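Kojibiose phosphorylase (Gut metagenome, PDB 6W0P) belongs to the glycoside hydrolase family 65 proteins, joining an N-terminal beta-sandwich, a helical central catalytic domain and a small C-terminal beta domain. Local coordinates at residues K383-E388 / H412-F417; C150-Q155 / K275-F280; G646-L651 / A670-N675. All blocks are in the same frame, centred on the assembly; numbering follows the deposited sequence.

Followed from the N terminus, the chain first closes contact 2, in which the start of strand 152-161 meets the end of helix 263-277 after a long excursion made largely of strands; it ties the large antiparallel sheet of the N-terminal domain to the helix that follows that sheet. Contact 1 comes next, a short closure within the central helical domain that joins helix 379-388 to A413 and the turn that follows. Contact 3 closes last, folding the loop after helix 638-645 back onto helix 666-680. The three loops run in series, neither nesting nor crossing. Nor do they touch: contacts 1 and 3 share the catalytic domain, yet their nearest atoms lie about 17 Å apart.

Contact 1 (K383-E388 / H412-F417); sequences KARAKE and HASTQF
The flat guanidinium of R385 works through its edge: the carbonyl oxygen of A413, a water and the carboxylate oxygen OE1 of E388 all lie near its plane. In the (alpha/alpha)6-barrel catalytic domain of family 65, this arginine of helix 379-388 bonds to the main chain of A413. R385 NH2 donates to A413 O over 3.0 Å with an N-H...O angle of 154°, but it arrives above the carbonyl plane, not on a lone pair. R385 NH2 also lies 3.5 Å from A413 CB. CG stands anti to the backbone N (chi1 -176°), and a bend at chi2 carries the group across the gap. R385 NH1 forms a salt bridge to E388 OE1 at 3.1 Å and also bonds to G77 O; together these partners should hold the guanidinium's rotation. S414 packs on D577 of the second subunit, and E388 O bonds to S575 OG of that subunit, so the contact lies at the interface between the two. Two waters complete the bridge: one accepts from R385 NE and can donate to A413 O, one of several acceptors within its reach, and the other sits 2.8 Å from R385 NH2 and 2.8 Å from S414 OG.

Contact 2 (C150-Q155 / K275-F280); sequences CENAYQ and KEASKF
Y154 leans toward A277, and its side chain can be followed outward from the strand. CB leaves the backbone facing the helix end, and with CG beside the backbone N (chi1 -46°) the ring extends toward the 275-280 segment. Along one rim of the ring, Y154 CE1 comes to 4.1 Å from A277 CB, the methyl lying at the ring edge and near its plane, so the tyrosine meets it without stacking. At the tip, Y154 OH is also 4.1 Å from A277 CB. The main polar partner of that hydroxyl is D146 OD2; N152 ND2 also donates to Y154 OH over 3.1 Å, the hydroxyl lying 21° out of the N152 amide plane and the N-H...O angle a bent 140°.

The strand here belongs to the big antiparallel sheet of the N-terminal beta-sandwich, a domain of the galactose mutarotase-like clan, and A277 lies near the C-terminal end of helix 263-277, which packs against it. N152 stands two residues before Y154 on the same side of the strand, and N152 ND2 approaches A277 CB to 3.8 Å, while its OD1 is bonded to T252 on neighbouring strand 245-256. From A277 to F280 the chain makes a type I turn, F280 N bonding to A277 O at 3.2 Å, and then enters helix 282-300, whose F282 and L285 touch Y154.

Contact 3 (G646-L651 / A670-N675); sequences GFATRL and AAAWMN
Helix 666-680, one of the helices of the central catalytic domain, takes the loop that follows helix 638-645 against its side, alanine against alanine. A648 and A672 face one another with their CA atoms 5.3 Å apart, and their methyls point toward each other. The A672 methyl is the meeting point. A672 CB lies 3.7 Å from the backbone oxygen of A648, 4.4 Å from A648 CB and 4.4 Å from T649 CA, so it rests first on the main chain. The contact is van der Waals packing. The T649 backbone touches the A672 methyl while its hydroxyl bonds to D310 of helix 308-324. C317 of that same helix touches A672, so the loop and helix 666-680 share it as a neighbour. Within the loop, R650 N bonds to F647 O at 2.9 Å, keeping the backbone turned in around A648, and R650 forms a salt bridge with D654. N675, one turn beyond A672, points its CB toward the loop and bonds through ND2 to S629 of helix 624-634. Alanine by alanine, the loop between helices 638-645 and 666-680 packs on the (alpha/alpha)6 barrel of the family 65 catalytic domain.

Contact 1 (K383-E388 / H412-F417)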
# COMPACT_ATOMS: atom_id res chain seq x y z
N LYS A 383 20.26 -5.65 11.54
CA LYS A 383 21.21 -4.63 11.01
C LYS A 383 20.94 -4.40 9.52
O LYS A 383 21.00 -3.24 9.09
CB LYS A 383 22.66 -5.04 11.27
CG LYS A 383 23.13 -4.81 12.69
CD LYS A 383 24.18 -5.79 13.13
CE LYS A 383 25.59 -5.26 13.03
NZ LYS A 383 26.55 -6.31 13.48
N ALA A 384 20.62 -5.46 8.78
CA ALA A 384 20.24 -5.35 7.35
C ALA A 384 18.92 -4.57 7.25
O ALA A 384 18.77 -3.74 6.33
CB ALA A 384 20.19 -6.72 6.72
N ARG A 385 18.01 -4.78 8.21
CA ARG A 385 16.70 -4.09 8.24
C ARG A 385 16.92 -2.59 8.46
O ARG A 385 16.22 -1.81 7.79
CB ARG A 385 15.77 -4.63 9.34
CG ARG A 385 14.38 -4.01 9.34
CD ARG A 385 13.67 -4.01 8.00
NE ARG A 385 12.46 -3.19 8.02
CZ ARG A 385 11.70 -2.87 6.96
NH1 ARG A 385 12.02 -3.25 5.73
NH2 ARG A 385 10.63 -2.12 7.14
N ALA A 386 17.79 -2.21 9.39
CA ALA A 386 18.12 -0.79 9.66
C ALA A 386 18.61 -0.14 8.35
O ALA A 386 18.16 0.98 8.04
CB ALA A 386 19.13 -0.67 10.78
N LYS A 387 19.47 -0.84 7.60
CA LYS A 387 20.01 -0.36 6.29
C LYS A 387 18.87 -0.21 5.28
O LYS A 387 18.83 0.85 4.63
CB LYS A 387 21.18 -1.23 5.82
CG LYS A 387 22.44 -1.03 6.66
CD LYS A 387 23.71 -1.71 6.12
CE LYS A 387 24.95 -1.27 6.87
NZ LYS A 387 26.19 -1.89 6.33
N GLU A 388 17.92 -1.16 5.21
CA GLU A 388 16.73 -1.06 4.32
C GLU A 388 15.93 0.21 4.65
O GLU A 388 15.19 0.70 3.74
CB GLU A 388 15.83 -2.30 4.44
CG GLU A 388 16.39 -3.61 3.86
CD GLU A 388 15.57 -4.86 4.23
OE1 GLU A 388 14.64 -4.76 5.06
OE2 GLU A 388 15.84 -5.94 3.67
N HIS A 412 3.23 -0.02 8.87
CA HIS A 412 3.67 -0.60 10.16
C HIS A 412 5.18 -0.81 10.11
O HIS A 412 5.85 -0.35 11.07
CB HIS A 412 2.92 -1.90 10.54
CG HIS A 412 1.44 -1.73 10.66
ND1 HIS A 412 0.56 -2.81 10.57
CD2 HIS A 412 0.67 -0.63 10.71
CE1 HIS A 412 -0.68 -2.38 10.60
NE2 HIS A 412 -0.64 -1.03 10.68
N ALA A 413 5.69 -1.47 9.06
CA ALA A 413 7.10 -1.94 9.00
C ALA A 413 8.08 -0.77 8.93
O ALA A 413 9.18 -0.95 9.44
CB ALA A 413 7.34 -2.91 7.86
N SER A 414 7.69 0.36 8.35
CA SER A 414 8.59 1.55 8.20
C SER A 414 8.39 2.52 9.36
O SER A 414 9.21 3.47 9.49
CB SER A 414 8.38 2.24 6.88
OG SER A 414 8.67 1.36 5.80
N THR A 415 7.37 2.32 10.20
CA THR A 415 6.91 3.39 11.13
C THR A 415 7.01 3.01 12.61
O THR A 415 7.03 3.97 13.41
CB THR A 415 5.48 3.80 10.79
OG1 THR A 415 4.65 2.65 10.98
CG2 THR A 415 5.38 4.33 9.38
N GLN A 416 7.06 1.72 12.95
CA GLN A 416 6.89 1.24 14.34
C GLN A 416 8.23 0.68 14.84
O GLN A 416 8.68 -0.34 14.30
CB GLN A 416 5.82 0.15 14.44
CG GLN A 416 4.39 0.65 14.26
CD GLN A 416 3.42 -0.49 14.44
OE1 GLN A 416 3.44 -1.45 13.67
NE2 GLN A 416 2.66 -0.45 15.54
N PHE A 417 8.81 1.29 15.86
CA PHE A 417 10.12 0.83 16.42
C PHE A 417 9.89 0.13 17.76
O PHE A 417 10.89 -0.23 18.41
CB PHE A 417 11.11 1.99 16.38
CG PHE A 417 11.14 2.63 15.01
CD1 PHE A 417 11.27 1.85 13.88
CD2 PHE A 417 10.93 3.98 14.85
CE1 PHE A 417 11.24 2.42 12.61
CE2 PHE A 417 10.92 4.56 13.59
CZ PHE A 417 11.06 3.78 12.47
O HOH W 1 8.76 -1.34 5.26
O HOH W 2 11.10 -3.12 10.44

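Contact 2 (C150-Q155 / K275-F280)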
# COMPACT_ATOMS: atom_id res chain seq x y z
N CYS A 150 12.36 -33.58 22.75
CA CYS A 150 11.24 -32.92 22.01
C CYS A 150 11.21 -33.34 20.53
O CYS A 150 10.20 -33.05 19.86
CB CYS A 150 11.32 -31.41 22.15
SG CYS A 150 11.36 -30.88 23.89
N GLU A 151 12.25 -34.05 20.08
CA GLU A 151 12.35 -34.66 18.74
C GLU A 151 11.32 -35.79 18.60
O GLU A 151 11.01 -36.13 17.44
CB GLU A 151 13.76 -35.20 18.50
CG GLU A 151 14.85 -34.17 18.72
CD GLU A 151 15.46 -34.15 20.12
OE1 GLU A 151 14.90 -34.81 21.07
OE2 GLU A 151 16.48 -33.47 20.27
N ASN A 152 10.84 -36.36 19.71
CA ASN A 152 9.93 -37.53 19.70
C ASN A 152 8.46 -37.14 19.84
O ASN A 152 8.14 -36.22 20.62
CB ASN A 152 10.24 -38.52 20.81
CG ASN A 152 11.69 -38.95 20.81
OD1 ASN A 152 12.35 -38.87 19.77
ND2 ASN A 152 12.17 -39.40 21.96
N ALA A 153 7.61 -37.94 19.18
CA ALA A 153 6.13 -37.94 19.26
C ALA A 153 5.66 -39.40 19.34
O ALA A 153 6.31 -40.27 18.75
CB ALA A 153 5.53 -37.27 18.04
N TYR A 154 4.56 -39.64 20.03
CA TYR A 154 4.04 -41.01 20.25
C TYR A 154 2.55 -41.03 19.90
O TYR A 154 1.81 -40.05 20.18
CB TYR A 154 4.28 -41.41 21.70
CG TYR A 154 5.68 -41.10 22.16
CD1 TYR A 154 6.77 -41.69 21.55
CD2 TYR A 154 5.91 -40.21 23.20
CE1 TYR A 154 8.06 -41.40 21.96
CE2 TYR A 154 7.20 -39.92 23.62
CZ TYR A 154 8.28 -40.54 23.02
OH TYR A 154 9.54 -40.22 23.42
N GLN A 155 2.12 -42.17 19.37
CA GLN A 155 0.71 -42.39 19.00
C GLN A 155 0.36 -43.82 19.38
O GLN A 155 1.19 -44.70 19.12
CB GLN A 155 0.49 -42.17 17.51
CG GLN A 155 -0.96 -42.27 17.08
CD GLN A 155 -1.07 -42.09 15.58
OE1 GLN A 155 -0.34 -42.72 14.82
NE2 GLN A 155 -1.96 -41.20 15.16
N LYS A 275 14.94 -45.65 18.23
CA LYS A 275 15.28 -46.96 18.87
C LYS A 275 15.21 -46.82 20.39
O LYS A 275 14.45 -47.59 21.02
CB LYS A 275 16.65 -47.45 18.36
CG LYS A 275 17.19 -48.71 19.01
CD LYS A 275 16.22 -49.88 18.97
CE LYS A 275 16.82 -51.18 19.47
NZ LYS A 275 15.77 -52.14 19.87
N GLU A 276 15.93 -45.86 20.97
CA GLU A 276 15.92 -45.61 22.45
C GLU A 276 14.46 -45.42 22.90
O GLU A 276 14.07 -46.07 23.87
CB GLU A 276 16.80 -44.41 22.83
CG GLU A 276 18.23 -44.79 23.21
CD GLU A 276 19.36 -43.91 22.66
OE1 GLU A 276 20.52 -44.41 22.62
OE2 GLU A 276 19.11 -42.73 22.27
N ALA A 277 13.68 -44.61 22.16
CA ALA A 277 12.30 -44.23 22.54
C ALA A 277 11.39 -45.45 22.52
O ALA A 277 10.48 -45.53 23.38
CB ALA A 277 11.78 -43.14 21.64
N SER A 278 11.65 -46.39 21.60
CA SER A 278 10.82 -47.59 21.37
C SER A 278 10.91 -48.54 22.57
O SER A 278 10.11 -49.47 22.62
CB SER A 278 11.15 -48.27 20.06
OG SER A 278 12.45 -48.84 20.09
N LYS A 279 11.84 -48.33 23.49
CA LYS A 279 11.98 -49.21 24.69
C LYS A 279 10.87 -48.93 25.71
O LYS A 279 10.66 -49.79 26.57
CB LYS A 279 13.34 -49.03 25.36
CG LYS A 279 14.55 -49.12 24.45
CD LYS A 279 14.79 -50.47 23.85
CE LYS A 279 16.24 -50.66 23.46
NZ LYS A 279 17.12 -50.65 24.65
N PHE A 280 10.17 -47.79 25.61
CA PHE A 280 9.18 -47.33 26.61
C PHE A 280 7.77 -47.53 26.05
O PHE A 280 7.54 -47.20 24.87
CB PHE A 280 9.45 -45.88 27.00
CG PHE A 280 10.85 -45.68 27.53
CD1 PHE A 280 11.19 -46.11 28.80
CD2 PHE A 280 11.84 -45.14 26.71
CE1 PHE A 280 12.49 -45.97 29.27
CE2 PHE A 280 13.14 -45.00 27.18
CZ PHE A 280 13.46 -45.42 28.45

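Contact 3 (G646-L651 / A670-N675)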
# COMPACT_ATOMS: atom_id res chain seq x y z
N GLY A 646 -12.99 -9.72 32.64
CA GLY A 646 -14.09 -10.40 31.93
C GLY A 646 -13.75 -11.84 31.57
O GLY A 646 -13.52 -12.64 32.48
N PHE A 647 -13.67 -12.15 30.27
CA PHE A 647 -13.49 -13.53 29.74
C PHE A 647 -12.01 -13.79 29.41
O PHE A 647 -11.73 -14.60 28.51
CB PHE A 647 -14.39 -13.74 28.53
CG PHE A 647 -14.33 -12.65 27.49
CD1 PHE A 647 -13.37 -12.68 26.50
CD2 PHE A 647 -15.22 -11.59 27.53
CE1 PHE A 647 -13.31 -11.68 25.55
CE2 PHE A 647 -15.16 -10.58 26.58
CZ PHE A 647 -14.19 -10.63 25.59
N ALA A 648 -11.07 -13.18 30.12
CA ALA A 648 -9.62 -13.26 29.86
C ALA A 648 -9.15 -14.73 29.73
O ALA A 648 -8.31 -14.95 28.89
CB ALA A 648 -8.86 -12.56 30.96
N THR A 649 -9.67 -15.67 30.54
CA THR A 649 -9.22 -17.09 30.55
C THR A 649 -9.93 -17.92 29.47
O THR A 649 -9.49 -19.10 29.30
CB THR A 649 -9.40 -17.77 31.90
OG1 THR A 649 -10.78 -18.05 32.11
CG2 THR A 649 -8.86 -16.94 33.05
N ARG A 650 -10.94 -17.35 28.78
CA ARG A 650 -11.90 -18.09 27.91
C ARG A 650 -11.82 -17.64 26.44
O ARG A 650 -12.62 -18.15 25.64
CB ARG A 650 -13.34 -17.88 28.40
CG ARG A 650 -13.57 -18.24 29.86
CD ARG A 650 -13.24 -19.69 30.17
NE ARG A 650 -14.01 -20.59 29.32
CZ ARG A 650 -14.12 -21.89 29.52
NH1 ARG A 650 -13.51 -22.46 30.55
NH2 ARG A 650 -14.84 -22.62 28.67
N LEU A 651 -10.93 -16.73 26.06
CA LEU A 651 -11.03 -16.13 24.71
C LEU A 651 -10.99 -17.24 23.66
O LEU A 651 -11.85 -17.20 22.75
CB LEU A 651 -9.92 -15.10 24.49
CG LEU A 651 -10.10 -14.26 23.23
CD1 LEU A 651 -9.78 -12.80 23.49
CD2 LEU A 651 -9.23 -14.78 22.09
N ALA A 670 -1.15 -15.23 27.40
CA ALA A 670 -0.14 -14.65 28.31
C ALA A 670 -0.81 -13.58 29.17
O ALA A 670 -0.51 -13.51 30.36
CB ALA A 670 1.01 -14.05 27.55
N ALA A 671 -1.70 -12.79 28.58
CA ALA A 671 -2.35 -11.63 29.22
C ALA A 671 -3.23 -12.09 30.39
O ALA A 671 -3.43 -11.29 31.30
CB ALA A 671 -3.18 -10.86 28.22
N ALA A 672 -3.73 -13.33 30.36
CA ALA A 672 -4.63 -13.84 31.42
C ALA A 672 -3.79 -13.99 32.69
O ALA A 672 -4.22 -13.53 33.77
CB ALA A 672 -5.27 -15.14 31.00
N TRP A 673 -2.58 -14.54 32.54
CA TRP A 673 -1.64 -14.70 33.66
C TRP A 673 -1.28 -13.31 34.18
O TRP A 673 -1.31 -13.11 35.40
CB TRP A 673 -0.39 -15.47 33.25
CG TRP A 673 0.60 -15.59 34.36
CD1 TRP A 673 0.68 -16.57 35.29
CD2 TRP A 673 1.65 -14.66 34.67
NE1 TRP A 673 1.72 -16.35 36.14
CE2 TRP A 673 2.34 -15.19 35.78
CE3 TRP A 673 2.11 -13.47 34.10
CZ2 TRP A 673 3.43 -14.54 36.36
CZ3 TRP A 673 3.18 -12.83 34.67
CH2 TRP A 673 3.84 -13.36 35.78
N MET A 674 -0.95 -12.40 33.28
CA MET A 674 -0.54 -11.01 33.61
C MET A 674 -1.66 -10.31 34.37
O MET A 674 -1.35 -9.67 35.41
CB MET A 674 -0.28 -10.22 32.33
CG MET A 674 0.77 -10.85 31.48
SD MET A 674 2.30 -10.09 31.87
CE MET A 674 2.17 -8.56 30.95
N ASN A 675 -2.89 -10.38 33.84
CA ASN A 675 -4.09 -9.77 34.46
C ASN A 675 -4.23 -10.28 35.90
O ASN A 675 -4.62 -9.47 36.78
CB ASN A 675 -5.38 -9.99 33.66
CG ASN A 675 -6.36 -8.85 33.81
OD1 ASN A 675 -7.08 -8.53 32.87
ND2 ASN A 675 -6.43 -8.24 35.00